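PDB 5A07: probable mannosyltransferase KTR4 from Saccharomyces cerevisiae, which is a probable mannosyltransferase of the GT-A fold that holds guanosine-5'-diphosphate and a manganese ion. Local coordinates for residues B[268-280]-B[350-364]. Residues are numbered along the deposited sequence; the frame is centred on the assembly and turned at random.
Sequences TIETLWTSTMDFV and ERWGDAPVRSLALAL
E350 meets the turn before helix 272-280 with both carboxylate oxygens. E350 OE1 accepts the backbone N of T271 at 2.8 Å, nearly straight (174°) and on its syn side, and the indole NE1 of W352 from the opposite face of the carboxylate plane. T271 OG1 lies only 2.5 Å from E350 OE2, an unusually short hydrogen bond whose exact geometry is doubtful. The two well-formed bonds to OE1 restrain the rotation of the carboxylate and would tend to favour its charged form. The same bond to NE1 steadies the indole, and L272 lies over it: L272 CB sits 3.8 Å from the centroid of the W352 five-membered ring, a CH-pi contact, while T271 OG1 lies at the edge of the ring. Where the two segments begin, R351 N donates to T268 O (3.0 Å), and T268 CG2 rests 3.7 Å from R351 CZ, over the centre of the guanidinium, whose NH1 is held by Q198.

In this GT-A family domain the two helices, 272-280 and 354-364, run in the same general sense, their axes 33° apart and 11.6 Å at closest approach, with L272, L360 and L364 prominent among the side chains between them. L272, with CG anti to the backbone N (chi1 172°), reaches L360 tip to tip, L272 CG to L360 CD1 3.7 Å. The other L360 branch, CD2, meets the edge of the W273 ring at CZ3. Farther along, L364 directs CD1 against T276 CG2 (3.7 Å) and V280 CG2. T276 turns its hydroxyl back to L272 O and also bonds Y337 of helix 332-344.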
loop_
_atom_site.group_PDB
_atom_site.type_symbol
_atom_site.label_atom_id
_atom_site.label_comp_id
_atom_site.label_asym_id
_atom_site.label_seq_id
_atom_site.Cartn_x
_atom_site.Cartn_y
_atom_site.Cartn_z
ATOM N N THR B 268 -5.112 9.976 -13.331
ATOM C CA THR B 268 -5.956 8.835 -12.974
ATOM C C THR B 268 -6.953 9.171 -11.903
ATOM O O THR B 268 -7.901 8.391 -11.630
ATOM C CB THR B 268 -5.125 7.624 -12.507
ATOM O OG1 THR B 268 -4.451 7.945 -11.263
ATOM C CG2 THR B 268 -4.135 7.193 -13.555
ATOM N N ILE B 269 -6.717 10.270 -11.179
ATOM C CA ILE B 269 -7.463 10.575 -9.983
ATOM C C ILE B 269 -7.889 12.032 -9.934
ATOM O O ILE B 269 -7.885 12.688 -8.869
ATOM C CB ILE B 269 -6.651 10.245 -8.699
ATOM C CG1 ILE B 269 -5.289 10.923 -8.714
ATOM C CG2 ILE B 269 -6.599 8.728 -8.552
ATOM C CD1 ILE B 269 -4.470 10.775 -7.400
ATOM N N GLU B 270 -8.329 12.543 -11.076
ATOM C CA GLU B 270 -8.714 13.963 -11.174
ATOM C C GLU B 270 -9.610 14.446 -10.055
ATOM O O GLU B 270 -9.337 15.518 -9.464
ATOM C CB GLU B 270 -9.385 14.240 -12.533
ATOM C CG GLU B 270 -9.761 15.702 -12.680
ATOM C CD GLU B 270 -10.196 16.058 -14.100
ATOM O OE1 GLU B 270 -10.690 15.152 -14.788
ATOM O OE2 GLU B 270 -10.031 17.232 -14.504
ATOM N N THR B 271 -10.658 13.723 -9.709
ATOM C CA THR B 271 -11.573 14.140 -8.658
ATOM C C THR B 271 -11.581 13.326 -7.385
ATOM O O THR B 271 -12.443 13.493 -6.552
ATOM C CB THR B 271 -13.059 14.220 -9.151
ATOM O OG1 THR B 271 -13.571 12.903 -9.483
ATOM C CG2 THR B 271 -13.171 15.189 -10.359
ATOM N N LEU B 272 -10.591 12.497 -7.143
ATOM C CA LEU B 272 -10.626 11.686 -5.930
ATOM C C LEU B 272 -10.456 12.526 -4.619
ATOM O O LEU B 272 -11.179 12.361 -3.658
ATOM C CB LEU B 272 -9.570 10.567 -6.016
ATOM C CG LEU B 272 -9.368 9.756 -4.733
ATOM C CD1 LEU B 272 -10.616 9.026 -4.305
ATOM C CD2 LEU B 272 -8.228 8.756 -5.048
ATOM N N TRP B 273 -9.523 13.437 -4.636
ATOM C CA TRP B 273 -9.313 14.340 -3.475
ATOM C C TRP B 273 -10.548 15.229 -3.231
ATOM O O TRP B 273 -11.019 15.352 -2.128
ATOM C CB TRP B 273 -8.087 15.259 -3.752
ATOM C CG TRP B 273 -7.828 16.233 -2.643
ATOM C CD1 TRP B 273 -8.105 17.574 -2.653
ATOM C CD2 TRP B 273 -7.362 15.920 -1.318
ATOM N NE1 TRP B 273 -7.817 18.116 -1.423
ATOM C CE2 TRP B 273 -7.323 17.129 -0.599
ATOM C CE3 TRP B 273 -6.920 14.745 -0.696
ATOM C CZ2 TRP B 273 -6.916 17.195 0.734
ATOM C CZ3 TRP B 273 -6.502 14.793 0.623
ATOM C CH2 TRP B 273 -6.466 16.020 1.328
ATOM N N THR B 274 -11.051 15.879 -4.268
ATOM C CA THR B 274 -12.198 16.827 -4.064
ATOM C C THR B 274 -13.387 16.072 -3.552
ATOM O O THR B 274 -14.044 16.509 -2.623
ATOM C CB THR B 274 -12.503 17.655 -5.333
ATOM O OG1 THR B 274 -12.634 16.798 -6.461
ATOM C CG2 THR B 274 -11.309 18.517 -5.670
ATOM N N SER B 275 -13.624 14.863 -4.065
ATOM C CA SER B 275 -14.703 14.046 -3.506
ATOM C C SER B 275 -14.437 13.617 -2.084
ATOM O O SER B 275 -15.339 13.535 -1.248
ATOM C CB SER B 275 -14.972 12.786 -4.352
ATOM O OG SER B 275 -15.210 13.136 -5.683
ATOM N N THR B 276 -13.175 13.290 -1.796
ATOM C CA THR B 276 -12.847 12.830 -0.472
ATOM C C THR B 276 -12.986 13.989 0.522
ATOM O O THR B 276 -13.449 13.789 1.645
ATOM C CB THR B 276 -11.399 12.300 -0.458
ATOM O OG1 THR B 276 -11.257 11.128 -1.285
ATOM C CG2 THR B 276 -10.973 11.972 0.961
ATOM N N MET B 277 -12.660 15.221 0.092
ATOM C CA MET B 277 -12.907 16.397 0.980
ATOM C C MET B 277 -14.413 16.632 1.245
ATOM O O MET B 277 -14.791 16.933 2.393
ATOM C CB MET B 277 -12.264 17.647 0.393
ATOM C CG MET B 277 -10.747 17.609 0.494
ATOM S SD MET B 277 -10.124 17.475 2.155
ATOM C CE MET B 277 -9.885 15.697 2.380
ATOM N N ASP B 278 -15.253 16.423 0.227
ATOM C CA ASP B 278 -16.717 16.497 0.428
ATOM C C ASP B 278 -17.108 15.456 1.440
ATOM O O ASP B 278 -17.832 15.750 2.369
ATOM C CB ASP B 278 -17.506 16.251 -0.871
ATOM C CG ASP B 278 -17.393 17.396 -1.872
ATOM O OD1 ASP B 278 -17.072 18.516 -1.458
ATOM O OD2 ASP B 278 -17.560 17.160 -3.082
ATOM N N PHE B 279 -16.587 14.224 1.335
ATOM C CA PHE B 279 -16.965 13.229 2.329
ATOM C C PHE B 279 -16.540 13.623 3.736
ATOM O O PHE B 279 -17.283 13.438 4.702
ATOM C CB PHE B 279 -16.332 11.851 1.956
ATOM C CG PHE B 279 -16.508 10.798 2.988
ATOM C CD1 PHE B 279 -17.661 10.029 3.018
ATOM C CD2 PHE B 279 -15.505 10.494 3.851
ATOM C CE1 PHE B 279 -17.827 9.038 3.993
ATOM C CE2 PHE B 279 -15.651 9.511 4.816
ATOM C CZ PHE B 279 -16.798 8.755 4.853
ATOM N N VAL B 280 -15.325 14.139 3.855
ATOM C CA VAL B 280 -14.801 14.539 5.175
ATOM C C VAL B 280 -15.608 15.712 5.789
ATOM O O VAL B 280 -15.846 15.703 6.975
ATOM C CB VAL B 280 -13.297 14.913 5.066
ATOM C CG1 VAL B 280 -12.837 15.723 6.233
ATOM C CG2 VAL B 280 -12.448 13.649 4.934
ATOM N N GLU B 350 -13.056 7.526 -13.781
ATOM C CA GLU B 350 -11.670 7.872 -13.758
ATOM C C GLU B 350 -10.923 6.535 -13.615
ATOM O O GLU B 350 -11.463 5.507 -14.007
ATOM C CB GLU B 350 -11.469 8.866 -12.620
ATOM C CG GLU B 350 -12.221 10.185 -12.884
ATOM C CD GLU B 350 -12.113 11.250 -11.780
ATOM O OE1 GLU B 350 -11.193 11.222 -10.877
ATOM O OE2 GLU B 350 -13.006 12.098 -11.778
ATOM N N ARG B 351 -9.693 6.520 -13.098
ATOM C CA ARG B 351 -8.964 5.247 -12.990
ATOM C C ARG B 351 -8.407 5.186 -11.571
ATOM O O ARG B 351 -7.194 5.026 -11.351
ATOM C CB ARG B 351 -7.887 5.088 -14.092
ATOM C CG ARG B 351 -7.645 3.565 -14.477
ATOM C CD ARG B 351 -6.184 3.204 -14.587
ATOM N NE ARG B 351 -5.570 3.483 -13.282
ATOM C CZ ARG B 351 -4.259 3.557 -13.034
ATOM N NH1 ARG B 351 -3.403 3.316 -13.973
ATOM N NH2 ARG B 351 -3.812 3.850 -11.790
ATOM N N TRP B 352 -9.278 5.318 -10.598
ATOM C CA TRP B 352 -8.811 5.413 -9.245
ATOM C C TRP B 352 -8.180 4.071 -8.802
ATOM O O TRP B 352 -8.860 3.046 -8.800
ATOM C CB TRP B 352 -9.967 5.730 -8.311
ATOM C CG TRP B 352 -10.595 7.082 -8.452
ATOM C CD1 TRP B 352 -10.147 8.109 -9.185
ATOM C CD2 TRP B 352 -11.825 7.516 -7.845
ATOM N NE1 TRP B 352 -10.982 9.180 -9.043
ATOM C CE2 TRP B 352 -12.032 8.828 -8.239
ATOM C CE3 TRP B 352 -12.763 6.916 -7.004
ATOM C CZ2 TRP B 352 -13.142 9.577 -7.828
ATOM C CZ3 TRP B 352 -13.893 7.664 -6.608
ATOM C CH2 TRP B 352 -14.053 8.974 -7.019
ATOM N N GLY B 353 -6.904 4.090 -8.410
ATOM C CA GLY B 353 -6.211 2.914 -7.887
ATOM C C GLY B 353 -6.535 2.605 -6.444
ATOM O O GLY B 353 -6.911 3.492 -5.654
ATOM N N ASP B 354 -6.392 1.343 -6.083
ATOM C CA ASP B 354 -6.538 0.955 -4.685
ATOM C C ASP B 354 -5.512 1.675 -3.764
ATOM O O ASP B 354 -5.799 1.938 -2.618
ATOM C CB ASP B 354 -6.515 -0.526 -4.474
ATOM C CG ASP B 354 -5.193 -1.180 -4.904
ATOM O OD1 ASP B 354 -4.968 -1.398 -6.091
ATOM O OD2 ASP B 354 -4.407 -1.479 -4.002
ATOM N N ALA B 355 -4.334 1.958 -4.299
ATOM C CA ALA B 355 -3.255 2.570 -3.524
ATOM C C ALA B 355 -3.607 4.000 -3.007
ATOM O O ALA B 355 -3.631 4.209 -1.799
ATOM C CB ALA B 355 -1.976 2.532 -4.300
ATOM N N PRO B 356 -4.013 4.927 -3.880
ATOM C CA PRO B 356 -4.438 6.230 -3.318
ATOM C C PRO B 356 -5.648 6.185 -2.431
ATOM O O PRO B 356 -5.744 6.910 -1.447
ATOM C CB PRO B 356 -4.627 7.130 -4.573
ATOM C CG PRO B 356 -4.807 6.144 -5.719
ATOM C CD PRO B 356 -3.985 4.937 -5.353
ATOM N N VAL B 357 -6.609 5.340 -2.767
ATOM C CA VAL B 357 -7.795 5.183 -1.959
ATOM C C VAL B 357 -7.505 4.653 -0.592
ATOM O O VAL B 357 -7.964 5.198 0.432
ATOM C CB VAL B 357 -8.822 4.286 -2.690
ATOM C CG1 VAL B 357 -9.990 3.867 -1.786
ATOM C CG2 VAL B 357 -9.310 4.991 -3.949
ATOM N N ARG B 358 -6.767 3.545 -0.516
ATOM C CA ARG B 358 -6.354 3.011 0.805
ATOM C C ARG B 358 -5.568 4.065 1.599
ATOM O O ARG B 358 -5.761 4.208 2.825
ATOM C CB ARG B 358 -5.454 1.755 0.591
ATOM C CG ARG B 358 -4.921 1.133 1.856
ATOM C CD ARG B 358 -5.694 -0.093 2.220
ATOM N NE ARG B 358 -5.406 -1.200 1.297
ATOM C CZ ARG B 358 -6.303 -1.781 0.504
ATOM N NH1 ARG B 358 -7.600 -1.391 0.527
ATOM N NH2 ARG B 358 -5.925 -2.789 -0.263
ATOM N N SER B 359 -4.687 4.771 0.900
ATOM C CA SER B 359 -3.734 5.714 1.522
ATOM C C SER B 359 -4.466 6.964 2.067
ATOM O O SER B 359 -4.163 7.412 3.165
ATOM C CB SER B 359 -2.661 6.164 0.531
ATOM O OG SER B 359 -1.888 5.056 0.105
ATOM N N LEU B 360 -5.482 7.427 1.353
ATOM C CA LEU B 360 -6.294 8.577 1.862
ATOM C C LEU B 360 -7.041 8.228 3.115
ATOM O O LEU B 360 -7.041 8.961 4.099
ATOM C CB LEU B 360 -7.285 9.085 0.779
ATOM C CG LEU B 360 -6.598 9.827 -0.307
ATOM C CD1 LEU B 360 -7.510 9.985 -1.527
ATOM C CD2 LEU B 360 -6.187 11.210 0.138
ATOM N N ALA B 361 -7.619 7.028 3.123
ATOM C CA ALA B 361 -8.308 6.551 4.285
ATOM C C ALA B 361 -7.368 6.401 5.483
ATOM O O ALA B 361 -7.722 6.787 6.608
ATOM C CB ALA B 361 -8.998 5.250 4.029
ATOM N N LEU B 362 -6.219 5.773 5.259
ATOM C CA LEU B 362 -5.268 5.609 6.354
ATOM C C LEU B 362 -4.796 6.997 6.897
ATOM O O LEU B 362 -4.633 7.195 8.064
ATOM C CB LEU B 362 -4.080 4.785 5.861
ATOM C CG LEU B 362 -4.328 3.302 5.725
ATOM C CD1 LEU B 362 -3.197 2.725 4.854
ATOM C CD2 LEU B 362 -4.348 2.623 7.083
ATOM N N ALA B 363 -4.509 7.921 6.012
ATOM C CA ALA B 363 -3.944 9.195 6.429
ATOM C C ALA B 363 -5.005 10.073 7.163
ATOM O O ALA B 363 -4.665 10.832 8.072
ATOM C CB ALA B 363 -3.428 9.926 5.213
ATOM N N LEU B 364 -6.265 9.966 6.744
ATOM C CA LEU B 364 -7.332 10.822 7.290
ATOM C C LEU B 364 -7.962 10.216 8.525
ATOM O O LEU B 364 -8.307 10.967 9.476
ATOM C CB LEU B 364 -8.415 11.066 6.241
ATOM C CG LEU B 364 -7.893 11.925 5.109
ATOM C CD1 LEU B 364 -8.863 11.880 3.970
ATOM C CD2 LEU B 364 -7.646 13.351 5.526
HETATM O O HOH W 1 -4.577 5.809 -9.377
#